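Local structure of beta-galactosidase (Bacillus circulans subsp. alkalophilus, 3TTS) at residues T41-S46 with T60-I65; Y75-T80 with I142-V147. The protein hydrolyses terminal beta-D-galactosyl residues from beta-galactosides, through a TIM-barrel domain probably of glycoside hydrolase family 42, and assembles as a trimer. One frame throughout, in Å; residues are numbered along the deposited sequence.

Interaction 1 (T41-S46 with T60-I65); sequences TVNVFS and TWLDDI
Side-chain packing between barrel strand 39-42, with the loop after it, and outer helix 60-71 joins Val42, Asn43 and Ser46 to Trp61, Leu62 and Ile65, at the C-terminal end of the strand in the beta-galactosidase barrel. The contact is small and buried, and it consists mainly of van der Waals touches. At its foot, CG1 of Val42 lies 4.1 Å from CG2 of Ile65, the two side chains lying alongside with their ends pointing opposite ways, while the other branch of Val42 faces Leu62. Asn43 follows in a left-handed backbone conformation (phi 74°) just beyond the strand. Its CG stands anti to its own N (chi1 -165°), which carries the amide to the helix, where it crosses both Leu62 and Trp61 at about a right angle. OD1 of Asn43 comes to the six-membered edge of the indole, 3.4 Å from CH2 of Trp61, with the amide and ring planes 60° apart. The amide nitrogen ND2 of Asn43 rests 4.0 Å from CD2 of Leu62, yet its hydrogen bond goes to the carbonyl of Ala79 on the next strand, a tie that helps fix the rotation of the amide. Ser46 supplies CB, 3.5 Å from CH2 of Trp61, whereas its hydroxyl bonds to Glu18. One face of the indole is covered near its middle by CB of the adjacent Leu62, 3.8 Å from the ring plane; Lys49 adds a cation-pi contact. Strand, connecting segment and outer helix packed in this way form the beta-alpha unit from which a TIM barrel is built.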
# COMPACT_ATOMS: atom_id res chain seq x y z
N THR A 41 -36.89 -2.69 13.64
CA THR A 41 -36.01 -1.66 14.17
C THR A 41 -36.12 -0.42 13.30
O THR A 41 -35.59 -0.38 12.18
CB THR A 41 -34.54 -2.10 14.14
OG1 THR A 41 -34.37 -3.28 14.92
CG2 THR A 41 -33.65 -1.00 14.70
N VAL A 42 -36.80 0.61 13.81
CA VAL A 42 -37.07 1.79 13.02
C VAL A 42 -36.30 3.03 13.49
O VAL A 42 -35.84 3.10 14.62
CB VAL A 42 -38.60 2.09 12.96
CG1 VAL A 42 -39.34 0.95 12.26
CG2 VAL A 42 -39.16 2.29 14.35
N ASN A 43 -36.16 4.00 12.59
CA ASN A 43 -35.64 5.32 12.91
C ASN A 43 -34.13 5.35 13.15
O ASN A 43 -33.63 6.17 13.92
CB ASN A 43 -36.39 5.93 14.10
CG ASN A 43 -36.14 7.44 14.25
OD1 ASN A 43 -36.07 8.17 13.27
ND2 ASN A 43 -35.98 7.90 15.49
N VAL A 44 -33.40 4.46 12.50
CA VAL A 44 -31.95 4.43 12.69
C VAL A 44 -31.28 5.65 12.05
O VAL A 44 -30.43 6.30 12.67
CB VAL A 44 -31.31 3.13 12.17
CG1 VAL A 44 -29.82 3.14 12.45
CG2 VAL A 44 -31.97 1.92 12.83
N PHE A 45 -31.65 5.97 10.82
CA PHE A 45 -30.94 7.02 10.10
C PHE A 45 -31.83 8.13 9.56
O PHE A 45 -31.75 8.46 8.38
CB PHE A 45 -30.08 6.43 8.98
CG PHE A 45 -28.91 5.63 9.47
CD1 PHE A 45 -27.86 6.25 10.13
CD2 PHE A 45 -28.87 4.25 9.29
CE1 PHE A 45 -26.77 5.51 10.59
CE2 PHE A 45 -27.79 3.51 9.75
CZ PHE A 45 -26.74 4.13 10.40
N SER A 46 -32.65 8.72 10.42
CA SER A 46 -33.52 9.79 9.97
C SER A 46 -33.42 11.09 10.77
O SER A 46 -34.37 11.86 10.83
CB SER A 46 -34.98 9.30 9.90
OG SER A 46 -35.13 8.37 8.84
N THR A 60 -44.26 13.35 12.67
CA THR A 60 -45.51 12.82 12.15
C THR A 60 -45.32 11.57 11.28
O THR A 60 -46.11 10.63 11.36
CB THR A 60 -46.29 13.90 11.38
OG1 THR A 60 -45.46 14.41 10.32
CG2 THR A 60 -46.66 15.04 12.31
N TRP A 61 -44.26 11.56 10.48
CA TRP A 61 -43.98 10.44 9.59
C TRP A 61 -43.71 9.21 10.42
O TRP A 61 -44.09 8.09 10.03
CB TRP A 61 -42.75 10.73 8.71
CG TRP A 61 -41.50 10.89 9.52
CD1 TRP A 61 -41.11 12.02 10.18
CD2 TRP A 61 -40.51 9.90 9.80
NE1 TRP A 61 -39.93 11.79 10.83
CE2 TRP A 61 -39.54 10.50 10.62
CE3 TRP A 61 -40.34 8.56 9.43
CZ2 TRP A 61 -38.42 9.80 11.08
CZ3 TRP A 61 -39.22 7.88 9.89
CH2 TRP A 61 -38.28 8.50 10.71
N LEU A 62 -43.05 9.41 11.56
CA LEU A 62 -42.68 8.32 12.46
C LEU A 62 -43.90 7.79 13.20
O LEU A 62 -44.09 6.57 13.33
CB LEU A 62 -41.58 8.76 13.43
CG LEU A 62 -41.03 7.70 14.39
CD1 LEU A 62 -40.49 6.47 13.62
CD2 LEU A 62 -39.95 8.29 15.31
N ASP A 63 -44.73 8.72 13.69
CA ASP A 63 -46.04 8.36 14.23
C ASP A 63 -46.73 7.39 13.27
O ASP A 63 -47.17 6.32 13.68
CB ASP A 63 -46.94 9.60 14.39
CG ASP A 63 -46.52 10.51 15.53
OD1 ASP A 63 -45.58 10.17 16.28
OD2 ASP A 63 -47.13 11.57 15.69
N ASP A 64 -46.81 7.78 12.00
CA ASP A 64 -47.47 6.97 10.98
C ASP A 64 -46.90 5.55 10.90
O ASP A 64 -47.65 4.58 10.87
CB ASP A 64 -47.43 7.64 9.60
CG ASP A 64 -48.40 8.81 9.48
OD1 ASP A 64 -49.35 8.88 10.29
OD2 ASP A 64 -48.22 9.65 8.56
N ILE A 65 -45.58 5.43 10.87
CA ILE A 65 -44.94 4.13 10.83
C ILE A 65 -45.30 3.33 12.08
O ILE A 65 -45.70 2.17 12.00
CB ILE A 65 -43.41 4.27 10.75
CG1 ILE A 65 -43.01 4.89 9.42
CG2 ILE A 65 -42.73 2.93 10.97
CD1 ILE A 65 -41.55 5.34 9.39

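Interaction 2 (Y75-T80 with I142-V147)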
# COMPACT_ATOMS: atom_id res chain seq x y z
N TYR A 75 -43.90 -5.48 17.02
CA TYR A 75 -43.19 -4.72 18.05
C TYR A 75 -42.05 -3.84 17.52
O TYR A 75 -41.51 -4.08 16.43
CB TYR A 75 -42.67 -5.67 19.12
CG TYR A 75 -43.78 -6.28 19.91
CD1 TYR A 75 -44.48 -5.53 20.85
CD2 TYR A 75 -44.14 -7.61 19.73
CE1 TYR A 75 -45.50 -6.08 21.58
CE2 TYR A 75 -45.16 -8.17 20.46
CZ TYR A 75 -45.84 -7.40 21.39
OH TYR A 75 -46.87 -7.95 22.12
N LEU A 76 -41.69 -2.83 18.30
CA LEU A 76 -40.72 -1.83 17.86
C LEU A 76 -39.47 -1.76 18.72
O LEU A 76 -39.55 -1.58 19.94
CB LEU A 76 -41.36 -0.44 17.81
CG LEU A 76 -42.69 -0.35 17.06
CD1 LEU A 76 -43.29 1.02 17.20
CD2 LEU A 76 -42.50 -0.70 15.60
N CYS A 77 -38.33 -1.89 18.05
CA CYS A 77 -37.03 -1.50 18.57
C CYS A 77 -36.75 -0.09 18.02
O CYS A 77 -36.30 0.07 16.87
CB CYS A 77 -35.98 -2.51 18.08
SG CYS A 77 -34.26 -2.19 18.52
N LEU A 78 -37.04 0.93 18.82
CA LEU A 78 -36.97 2.33 18.40
C LEU A 78 -35.55 2.93 18.52
O LEU A 78 -34.99 2.98 19.61
CB LEU A 78 -37.96 3.15 19.23
CG LEU A 78 -38.29 4.59 18.82
CD1 LEU A 78 -38.58 4.66 17.33
CD2 LEU A 78 -39.48 5.11 19.60
N ALA A 79 -34.97 3.39 17.41
CA ALA A 79 -33.63 3.97 17.46
C ALA A 79 -33.76 5.47 17.70
O ALA A 79 -34.80 6.04 17.43
CB ALA A 79 -32.86 3.71 16.17
N THR A 80 -32.69 6.08 18.20
CA THR A 80 -32.65 7.52 18.46
C THR A 80 -32.26 8.38 17.25
O THR A 80 -32.34 9.61 17.30
CB THR A 80 -31.68 7.83 19.61
OG1 THR A 80 -30.37 7.35 19.27
CG2 THR A 80 -32.16 7.17 20.89
N ILE A 142 -43.34 -0.45 22.00
CA ILE A 142 -41.89 -0.23 22.06
C ILE A 142 -41.27 -1.22 23.03
O ILE A 142 -41.60 -1.24 24.22
CB ILE A 142 -41.52 1.20 22.46
CG1 ILE A 142 -42.07 2.19 21.43
CG2 ILE A 142 -40.00 1.34 22.58
CD1 ILE A 142 -41.80 3.64 21.78
N VAL A 143 -40.35 -2.02 22.51
CA VAL A 143 -39.84 -3.14 23.28
C VAL A 143 -38.34 -2.99 23.57
O VAL A 143 -37.77 -3.73 24.38
CB VAL A 143 -40.19 -4.47 22.54
CG1 VAL A 143 -39.20 -4.74 21.42
CG2 VAL A 143 -40.25 -5.61 23.50
N MET A 144 -37.70 -2.00 22.95
CA MET A 144 -36.27 -1.80 23.09
C MET A 144 -35.88 -0.44 22.51
O MET A 144 -36.38 -0.07 21.45
CB MET A 144 -35.52 -2.92 22.35
CG MET A 144 -34.00 -2.88 22.45
SD MET A 144 -33.35 -3.08 24.14
CE MET A 144 -33.75 -4.79 24.49
N TRP A 145 -35.00 0.29 23.20
CA TRP A 145 -34.35 1.48 22.62
C TRP A 145 -33.00 1.12 21.99
O TRP A 145 -32.22 0.36 22.55
CB TRP A 145 -34.11 2.56 23.66
CG TRP A 145 -35.33 3.27 24.14
CD1 TRP A 145 -35.96 3.11 25.34
CD2 TRP A 145 -36.05 4.29 23.44
NE1 TRP A 145 -37.04 3.96 25.43
CE2 TRP A 145 -37.12 4.70 24.28
CE3 TRP A 145 -35.91 4.90 22.19
CZ2 TRP A 145 -38.03 5.68 23.90
CZ3 TRP A 145 -36.82 5.88 21.82
CH2 TRP A 145 -37.87 6.26 22.67
N HIS A 146 -32.73 1.68 20.82
CA HIS A 146 -31.56 1.33 20.04
C HIS A 146 -30.74 2.62 19.89
O HIS A 146 -30.90 3.36 18.92
CB HIS A 146 -32.05 0.78 18.69
CG HIS A 146 -30.99 0.53 17.66
ND1 HIS A 146 -30.09 1.50 17.25
CD2 HIS A 146 -30.75 -0.56 16.89
CE1 HIS A 146 -29.32 1.00 16.30
NE2 HIS A 146 -29.70 -0.24 16.05
N VAL A 147 -29.88 2.90 20.87
CA VAL A 147 -29.14 4.17 20.89
C VAL A 147 -28.11 4.27 19.78
O VAL A 147 -27.23 3.41 19.65
CB VAL A 147 -28.43 4.41 22.26
CG1 VAL A 147 -27.53 5.61 22.17
CG2 VAL A 147 -29.45 4.60 23.36
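Strands 75-79 and 142-146 are parallel neighbours in the eight-stranded TIM barrel, and their backbones pair around a beta bulge. The register runs Leu76 with Ile142, then slips by one residue to Cys77 with Met144, so that Val143 is the extra residue. There the N-H of Val143 makes a nearly straight bond to O of Leu76 (2.7 Å, 175°). Beyond the bulge the ladder resumes: N of Leu78 donates to O of Met144 at 2.9 Å, and O of Leu78 accepts from N of His146. A weak bond from N of Thr80 to O of His146 closes the series.

On the side facing helix 119-136, Leu78 runs alongside the indole of Trp145 with its methyl CD2 at the six-membered ring, 3.5 Å from CZ3 of Trp145; the same methyl meets CD1 of Ile142. NE1 of Trp145 is hydrogen-bonded to OG1 of Thr244. The other side of the sheet carries Cys77, Met144, Ala79 and His146. With SG anti to its N (chi1 177°), Cys77 brings its sulfur to the edge of the imidazole of His146. That sulfur lies 5.2 Å from the ring centroid, and its closest touch on the histidine is between SG of Cys77 and CB of His146, at 3.7 Å.

In the fold
From the N terminus, the chain leaves strand 39-42, passes the short helix 47-50 and folds back in helix 60-71, where interaction 1 closes a loop of 13 residues. Helix 60-71 leads directly into strand 75-79, and a longer excursion of 61 residues, including helix 119-136, ends when strand 142-146 closes interaction 2. The two loops are therefore in series, neither nested nor crossed. Their centres are about 11 Å apart. N of Ala79 bonds to O of Val42 (2.9 Å), while CG2 of Thr41 packs on CD2 of His146. Interaction 1 fastens an outer helix to strand 39-42 and its loop, interaction 2 joins strands 75-79 and 142-146, and the Val42–Ala79 pairing connects the two.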